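Local atomic coordinates of aldehyde dehydrogenase family protein (Pseudomonas syringae pv. tomato, PDB entry 6X9L), a protein that oxidises long-chain aliphatic aldehydes, with NAD+ as the coenzyme that accepts the hydride. Residues 71-75 / 76-80; 234-237 / 238-241; 269-272 / 273-276. The protein carries 1 engineered substitution. One frame throughout, in Å; residues are numbered along the deposited sequence.

Interaction 1 of 3, residues 71-75 / 76-80; sequences SGTSP and EVRAQ
Ser-74 and Val-77 define the start of helix 75-91 through a side-chain cap. Val-77 N donates to Ser-74 OG over 3.1 Å with an N-H...acceptor angle of 150°, and a chi1 of 68° places that hydroxyl between its own backbone N and carbonyl carbon, facing the first turn. The same amide has a second, weak bond to Ser-74 O, so one N-H is shared by two oxygens of one residue.

Backbone bonds carry the helix on from there. Arg-78 N reaches Ser-74 O at 2.9 Å, nearly straight at 171°, and Ala-79 N reaches Pro-75 O at 2.8 Å. Pro-75, which has no N-H to offer, fills the first helical position.

The polar side-chain contact comes from Arg-78. Its chain bends at chi3 and folds back along the loop until NH1 makes a weak bond to Thr-73 O at 2.8 Å. Pro-75 lies over one face of the guanidinium, its N standing 4.2 Å above the plane and toward the rim. NH2 goes to Ala-174 O, and Phe-135 packs against both Pro-75 and Arg-78, which joins the turn to neighbouring parts of the same subunit.

Among apolar groups, Thr-73 CG2 meets Val-77 CG1 at 3.3 Å, the two side chains crossing at about a right angle. Thr-73 OG1 is turned instead to Gly-69 O, at the end of the preceding helix.

Together these features make a serine N-cap followed by proline at the first helical position, in the short link between helices 53-71 and 75-91.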
loop_
_atom_site.group_PDB
_atom_site.type_symbol
_atom_site.label_atom_id
_atom_site.label_comp_id
_atom_site.label_asym_id
_atom_site.label_seq_id
_atom_site.Cartn_x
_atom_site.Cartn_y
_atom_site.Cartn_z
ATOM N N SER A 71 -16.150 -2.480 15.968
ATOM C CA SER A 71 -16.532 -2.579 14.563
ATOM C C SER A 71 -18.012 -2.905 14.407
ATOM O O SER A 71 -18.615 -2.560 13.381
ATOM C CB SER A 71 -15.700 -3.647 13.857
ATOM O OG SER A 71 -15.915 -4.906 14.469
ATOM N N GLY A 72 -18.607 -3.588 15.396
ATOM C CA GLY A 72 -20.028 -3.807 15.393
ATOM C C GLY A 72 -20.859 -2.637 15.867
ATOM O O GLY A 72 -22.087 -2.745 15.904
ATOM N N THR A 73 -20.230 -1.525 16.252
ATOM C CA THR A 73 -20.979 -0.338 16.641
ATOM C C THR A 73 -21.299 0.491 15.401
ATOM O O THR A 73 -20.468 0.646 14.501
ATOM C CB THR A 73 -20.197 0.488 17.666
ATOM O OG1 THR A 73 -19.934 -0.306 18.833
ATOM C CG2 THR A 73 -20.958 1.752 18.051
ATOM N N SER A 74 -22.520 1.011 15.357
ATOM C CA SER A 74 -23.009 1.680 14.164
ATOM C C SER A 74 -22.172 2.919 13.852
ATOM O O SER A 74 -21.726 3.629 14.760
ATOM C CB SER A 74 -24.453 2.095 14.361
ATOM O OG SER A 74 -24.477 3.120 15.335
ATOM N N PRO A 75 -21.967 3.219 12.570
ATOM C CA PRO A 75 -21.281 4.472 12.223
ATOM C C PRO A 75 -21.825 5.679 12.963
ATOM O O PRO A 75 -21.039 6.481 13.481
ATOM C CB PRO A 75 -21.498 4.562 10.708
ATOM C CG PRO A 75 -21.553 3.150 10.270
ATOM C CD PRO A 75 -22.209 2.376 11.389
ATOM N N GLU A 76 -23.150 5.836 13.036
ATOM C CA GLU A 76 -23.709 6.981 13.752
ATOM C C GLU A 76 -23.186 7.035 15.179
ATOM O O GLU A 76 -22.805 8.104 15.668
ATOM C CB GLU A 76 -25.245 6.934 13.744
ATOM C CG GLU A 76 -25.859 6.175 12.572
ATOM C CD GLU A 76 -25.391 6.672 11.201
ATOM O OE1 GLU A 76 -24.515 7.564 11.137
ATOM O OE2 GLU A 76 -25.897 6.167 10.175
ATOM N N VAL A 77 -23.133 5.886 15.855
ATOM C CA VAL A 77 -22.747 5.884 17.260
ATOM C C VAL A 77 -21.242 6.101 17.406
ATOM O O VAL A 77 -20.794 6.859 18.277
ATOM C CB VAL A 77 -23.219 4.586 17.938
ATOM C CG1 VAL A 77 -22.488 4.397 19.232
ATOM C CG2 VAL A 77 -24.728 4.643 18.184
ATOM N N ARG A 78 -20.434 5.457 16.564
ATOM C CA ARG A 78 -19.009 5.785 16.560
ATOM C C ARG A 78 -18.798 7.284 16.362
ATOM O O ARG A 78 -18.018 7.907 17.089
ATOM C CB ARG A 78 -18.274 4.986 15.480
ATOM C CG ARG A 78 -18.491 3.481 15.572
ATOM C CD ARG A 78 -17.302 2.700 14.993
ATOM N NE ARG A 78 -17.085 2.966 13.574
ATOM C CZ ARG A 78 -17.562 2.209 12.586
ATOM N NH1 ARG A 78 -18.279 1.127 12.872
ATOM N NH2 ARG A 78 -17.317 2.527 11.314
ATOM N N ALA A 79 -19.522 7.886 15.410
ATOM C CA ALA A 79 -19.397 9.324 15.170
ATOM C C ALA A 79 -19.715 10.142 16.417
ATOM O O ALA A 79 -19.171 11.241 16.592
ATOM C CB ALA A 79 -20.302 9.763 14.021
ATOM N N GLN A 80 -20.587 9.636 17.289
ATOM C CA GLN A 80 -20.901 10.370 18.513
ATOM C C GLN A 80 -19.710 10.400 19.472
ATOM O O GLN A 80 -19.412 11.439 20.081
ATOM C CB GLN A 80 -22.144 9.766 19.174
ATOM C CG GLN A 80 -23.420 10.141 18.434
ATOM C CD GLN A 80 -24.666 9.403 18.909
ATOM O OE1 GLN A 80 -24.587 8.417 19.644
ATOM N NE2 GLN A 80 -25.835 9.884 18.477
#

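Interaction 2 of 3, residues 234-237 / 238-241. With NAD (nicotinamide-adenine-dinucleotide), chain D.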
loop_
_atom_site.group_PDB
_atom_site.type_symbol
_atom_site.label_atom_id
_atom_site.label_comp_id
_atom_site.label_asym_id
_atom_site.label_seq_id
_atom_site.Cartn_x
_atom_site.Cartn_y
_atom_site.Cartn_z
ATOM N N THR A 234 4.564 7.704 10.778
ATOM C CA THR A 234 5.045 9.018 10.386
ATOM C C THR A 234 6.392 9.249 11.069
ATOM O O THR A 234 6.455 9.370 12.298
ATOM C CB THR A 234 4.029 10.074 10.787
ATOM O OG1 THR A 234 2.817 9.836 10.053
ATOM C CG2 THR A 234 4.566 11.472 10.521
ATOM N N GLY A 235 7.459 9.294 10.281
ATOM C CA GLY A 235 8.795 9.415 10.842
ATOM C C GLY A 235 9.860 9.511 9.763
ATOM O O GLY A 235 9.589 9.912 8.624
ATOM N N SER A 236 11.081 9.134 10.138
ATOM C CA SER A 236 12.204 9.237 9.229
ATOM C C SER A 236 12.169 8.111 8.211
ATOM O O SER A 236 11.609 7.043 8.452
ATOM C CB SER A 236 13.527 9.181 9.995
ATOM O OG SER A 236 13.758 7.899 10.553
ATOM N N ASN A 237 12.783 8.361 7.058
ATOM C CA ASN A 237 12.940 7.300 6.079
ATOM C C ASN A 237 13.641 6.098 6.686
ATOM O O ASN A 237 13.230 4.952 6.457
ATOM C CB ASN A 237 13.703 7.823 4.864
ATOM C CG ASN A 237 12.797 8.528 3.892
ATOM O OD1 ASN A 237 12.342 9.647 4.148
ATOM N ND2 ASN A 237 12.503 7.871 2.774
ATOM N N ARG A 238 14.685 6.331 7.484
ATOM C CA ARG A 238 15.386 5.196 8.078
ATOM C C ARG A 238 14.421 4.306 8.860
ATOM O O ARG A 238 14.421 3.076 8.699
ATOM C CB ARG A 238 16.525 5.666 8.972
ATOM C CG ARG A 238 17.515 4.555 9.281
ATOM C CD ARG A 238 18.292 4.807 10.581
ATOM N NE ARG A 238 17.642 4.157 11.725
ATOM C CZ ARG A 238 16.812 4.768 12.571
ATOM N NH1 ARG A 238 16.534 6.063 12.425
ATOM N NH2 ARG A 238 16.262 4.077 13.565
ATOM N N ALA A 239 13.559 4.917 9.678
ATOM C CA ALA A 239 12.603 4.149 10.471
ATOM C C ALA A 239 11.494 3.574 9.599
ATOM O O ALA A 239 11.053 2.439 9.818
ATOM C CB ALA A 239 12.018 5.020 11.585
ATOM N N GLY A 240 11.039 4.336 8.601
ATOM C CA GLY A 240 9.983 3.845 7.734
ATOM C C GLY A 240 10.357 2.546 7.051
ATOM O O GLY A 240 9.550 1.615 6.961
ATOM N N ALA A 241 11.586 2.465 6.551
ATOM C CA ALA A 241 11.996 1.273 5.821
ATOM C C ALA A 241 12.162 0.083 6.762
ATOM O O ALA A 241 11.763 -1.039 6.421
ATOM C CB ALA A 241 13.287 1.550 5.042
HETATM P PA NAD D . 12.015 9.011 13.478
HETATM O O1A NAD D . 11.945 8.352 12.146
HETATM O O2A NAD D . 13.370 9.000 14.072
HETATM O O5B NAD D . 10.946 8.365 14.507
HETATM C C5B NAD D . 9.563 8.329 14.203
HETATM C C4B NAD D . 8.851 7.306 15.099
HETATM O O4B NAD D . 9.380 6.022 14.838
HETATM C C3B NAD D . 9.083 7.540 16.586
HETATM O O3B NAD D . 7.890 7.192 17.276
HETATM C C2B NAD D . 10.189 6.564 16.949
HETATM O O2B NAD D . 10.131 6.133 18.292
HETATM C C1B NAD D . 9.837 5.419 16.043
HETATM N N9A NAD D . 10.972 4.593 15.654
HETATM C C8A NAD D . 12.301 4.942 15.538
HETATM N N7A NAD D . 12.962 3.852 15.080
HETATM C C5A NAD D . 12.080 2.839 14.908
HETATM C C6A NAD D . 12.215 1.532 14.468
HETATM N N6A NAD D . 13.376 1.115 13.965
HETATM N N1A NAD D . 11.092 0.736 14.386
HETATM C C2A NAD D . 9.854 1.222 14.737
HETATM N N3A NAD D . 9.720 2.523 15.174
HETATM C C4A NAD D . 10.823 3.302 15.258
HETATM O O3 NAD D . 11.357 10.474 13.332
HETATM P PN NAD D . 12.054 11.915 13.486
HETATM O O1N NAD D . 13.098 12.073 12.444
HETATM O O2N NAD D . 12.396 12.150 14.899
HETATM O O5D NAD D . 10.697 12.719 13.061
HETATM C C5D NAD D . 10.771 13.733 12.089
HETATM C C4D NAD D . 10.615 13.098 10.705
HETATM O O4D NAD D . 9.255 12.767 10.480
HETATM C C3D NAD D . 11.011 14.077 9.617
HETATM O O3D NAD D . 11.602 13.365 8.558
HETATM C C2D NAD D . 9.674 14.581 9.140
HETATM O O2D NAD D . 9.720 15.072 7.817
HETATM C C1D NAD D . 8.819 13.323 9.257
HETATM N N1N NAD D . 7.410 13.731 9.224
HETATM C C2N NAD D . 6.633 13.377 8.155
HETATM C C3N NAD D . 5.313 13.800 8.084
HETATM C C7N NAD D . 4.428 13.456 6.926
HETATM O O7N NAD D . 3.049 13.662 7.103
HETATM N N7N NAD D . 4.922 12.992 5.775
HETATM C C4N NAD D . 4.783 14.588 9.099
HETATM C C5N NAD D . 5.585 14.947 10.173
HETATM C C6N NAD D . 6.907 14.521 10.222
#
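The turn that receives the NAD pyrophosphate joins strand 230-234 to helix 237-247, and Ser-236 meeting Ala-239 is its local closure. Ser-236 is the N-cap: Ala-239 N donates to Ser-236 OG over 3.1 Å at an N-H...acceptor angle of 161°. The chi1 of 69° brings OG round to the helix opening. Behind the cap, Gly-240 N bonds to Ser-236 O at 2.8 Å, and Ala-241 N to Asn-237 O at 3.0 Å.

The coenzyme lies against this turn. Ser-236 N and OG both point to the phosphate oxygen O1A of NAD as hydrogen-bond donors, but that oxygen is modelled too close to Ser-236, so the exact lengths are doubtful. Gly-235 brings bare backbone to the ribose side, its CA 3.6 Å from NAD C5B. One residue earlier, Thr-234 CG2 sits over a face of the nicotinamide ring, 3.4 Å from C4N, while its OG1 bonds to Lys-168 NZ. At the other end, the Arg-238 chain bends at chi3 and carries NH2 to 3.6 Å from the adenine N7A, obliquely, a proximity that is not counted as a hydrogen bond.

Asn-237 points away from the helix it begins. Its amide is held at both ends, OD1 by Gly-259 N and ND2 by Arg-461 O, and the residue also packs on Val-251 of the second subunit.

A phosphate at a capped helix start, with glycines at 235 and 240 spaced as GxxxxG, is the coenzyme-binding signature of the Rossmann-type domain in aldehyde dehydrogenases.

Interaction 3 of 3, residues 269-272 / 273-276; sequences DADF and ANAV
Asp-271 O accepts weak bonds from Asn-274 N and Ala-275 N, both 2.9 Å long, while Phe-272 O takes Val-276 N at 3.0 Å and 163°. Ala-275 N also donates to Phe-272 O at 3.2 Å, approaching from above the carbonyl plane, so this first turn mixes i+3 and i+4 bonds.

Asp-271 occupies the N-cap position, yet its carboxylate makes no capping bond: OD1 remains 3.7 Å from Asn-274 N. With CG anti to the backbone N (chi1 177°), the group swings across toward the Asn-274 side chain at an oblique angle, where OD2 lies 3.0 Å from Asn-274 OD1. These are two acceptors as modelled, in planes 50° apart, and share no hydrogen bond.

One turn apart, Phe-272 CD2 meets Val-276 CG2 at 4.2 Å, the methyl approaching the ring obliquely. Both side chains face inward, packing on Val-307 of helix 304-316 and Leu-266 of strand 263-266. Asp-269, in the loop before, fixes its carboxylate on the backbone amides of Gln-426 and Asp-427.

The turn thus opens the helix of a beta-alpha-beta crossover, which leads from strand 263-266 through helix 272-284 to the adjacent parallel strand 296-300.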
loop_
_atom_site.group_PDB
_atom_site.type_symbol
_atom_site.label_atom_id
_atom_site.label_comp_id
_atom_site.label_asym_id
_atom_site.label_seq_id
_atom_site.Cartn_x
_atom_site.Cartn_y
_atom_site.Cartn_z
ATOM N N ASP A 269 6.625 35.958 -13.127
ATOM C CA ASP A 269 5.566 36.985 -13.030
ATOM C C ASP A 269 5.081 37.159 -11.598
ATOM O O ASP A 269 4.090 37.820 -11.418
ATOM C CB ASP A 269 4.411 36.635 -13.960
ATOM C CG ASP A 269 3.623 35.420 -13.529
ATOM O OD1 ASP A 269 4.104 34.706 -12.679
ATOM O OD2 ASP A 269 2.539 35.224 -14.039
ATOM N N ALA A 270 5.781 36.609 -10.623
ATOM C CA ALA A 270 5.335 36.722 -9.217
ATOM C C ALA A 270 5.749 38.051 -8.607
ATOM O O ALA A 270 6.705 38.600 -9.056
ATOM C CB ALA A 270 5.875 35.579 -8.413
ATOM N N ASP A 271 5.026 38.520 -7.600
ATOM C CA ASP A 271 5.395 39.774 -6.910
ATOM C C ASP A 271 6.445 39.382 -5.875
ATOM O O ASP A 271 6.098 39.172 -4.746
ATOM C CB ASP A 271 4.153 40.390 -6.282
ATOM C CG ASP A 271 4.409 41.647 -5.483
ATOM O OD1 ASP A 271 5.508 42.160 -5.542
ATOM O OD2 ASP A 271 3.485 42.090 -4.811
ATOM N N PHE A 272 7.709 39.473 -6.252
ATOM C CA PHE A 272 8.829 38.970 -5.436
ATOM C C PHE A 272 8.853 39.625 -4.066
ATOM O O PHE A 272 9.011 38.927 -3.099
ATOM C CB PHE A 272 10.129 39.092 -6.223
ATOM C CG PHE A 272 10.357 37.944 -7.168
ATOM C CD1 PHE A 272 9.780 37.931 -8.418
ATOM C CD2 PHE A 272 11.112 36.853 -6.786
ATOM C CE1 PHE A 272 9.973 36.868 -9.270
ATOM C CE2 PHE A 272 11.312 35.796 -7.646
ATOM C CZ PHE A 272 10.741 35.807 -8.886
ATOM N N ALA A 273 8.591 40.913 -3.976
ATOM C CA ALA A 273 8.610 41.567 -2.656
ATOM C C ALA A 273 7.552 40.948 -1.745
ATOM O O ALA A 273 7.824 40.816 -0.584
ATOM C CB ALA A 273 8.353 43.027 -2.838
ATOM N N ASN A 274 6.373 40.633 -2.259
ATOM C CA ASN A 274 5.321 40.059 -1.396
ATOM C C ASN A 274 5.377 38.537 -1.346
ATOM O O ASN A 274 4.667 37.997 -0.533
ATOM C CB ASN A 274 3.930 40.478 -1.843
ATOM C CG ASN A 274 3.655 41.921 -1.514
ATOM O OD1 ASN A 274 2.649 42.475 -1.924
ATOM N ND2 ASN A 274 4.548 42.534 -0.765
ATOM N N ALA A 275 6.163 37.877 -2.187
ATOM C CA ALA A 275 6.139 36.400 -2.155
ATOM C C ALA A 275 7.351 35.803 -1.445
ATOM O O ALA A 275 7.233 34.712 -0.963
ATOM C CB ALA A 275 5.971 35.842 -3.541
ATOM N N VAL A 276 8.485 36.485 -1.419
ATOM C CA VAL A 276 9.672 35.890 -0.751
ATOM C C VAL A 276 9.466 35.782 0.760
ATOM O O VAL A 276 9.812 34.773 1.318
ATOM C CB VAL A 276 10.964 36.634 -1.103
ATOM C CG1 VAL A 276 12.109 36.147 -0.255
ATOM C CG2 VAL A 276 11.303 36.482 -2.562
#

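In the fold
Along the chain the three contacts follow in series, and each is the start of a helix: 75-91, 237-247 and 272-284. None touches another. The centres of interactions 1 and 2 lie about 33 Å apart, those of 2 and 3 about 35 Å, and those of 1 and 3 about 49 Å. Interaction 2, its centre about 12 Å from that of the chain, follows a strand of the eight-stranded sheet and meets NAD. Interaction 3, about 29 Å out by the same measure, follows a strand of the separate seven-stranded sheet. Interaction 1, at the surface, links helices 53-71 and 75-91. Of the three, interaction 2 alone lies in the coenzyme-binding site; the others shape helix starts well away from the coenzyme.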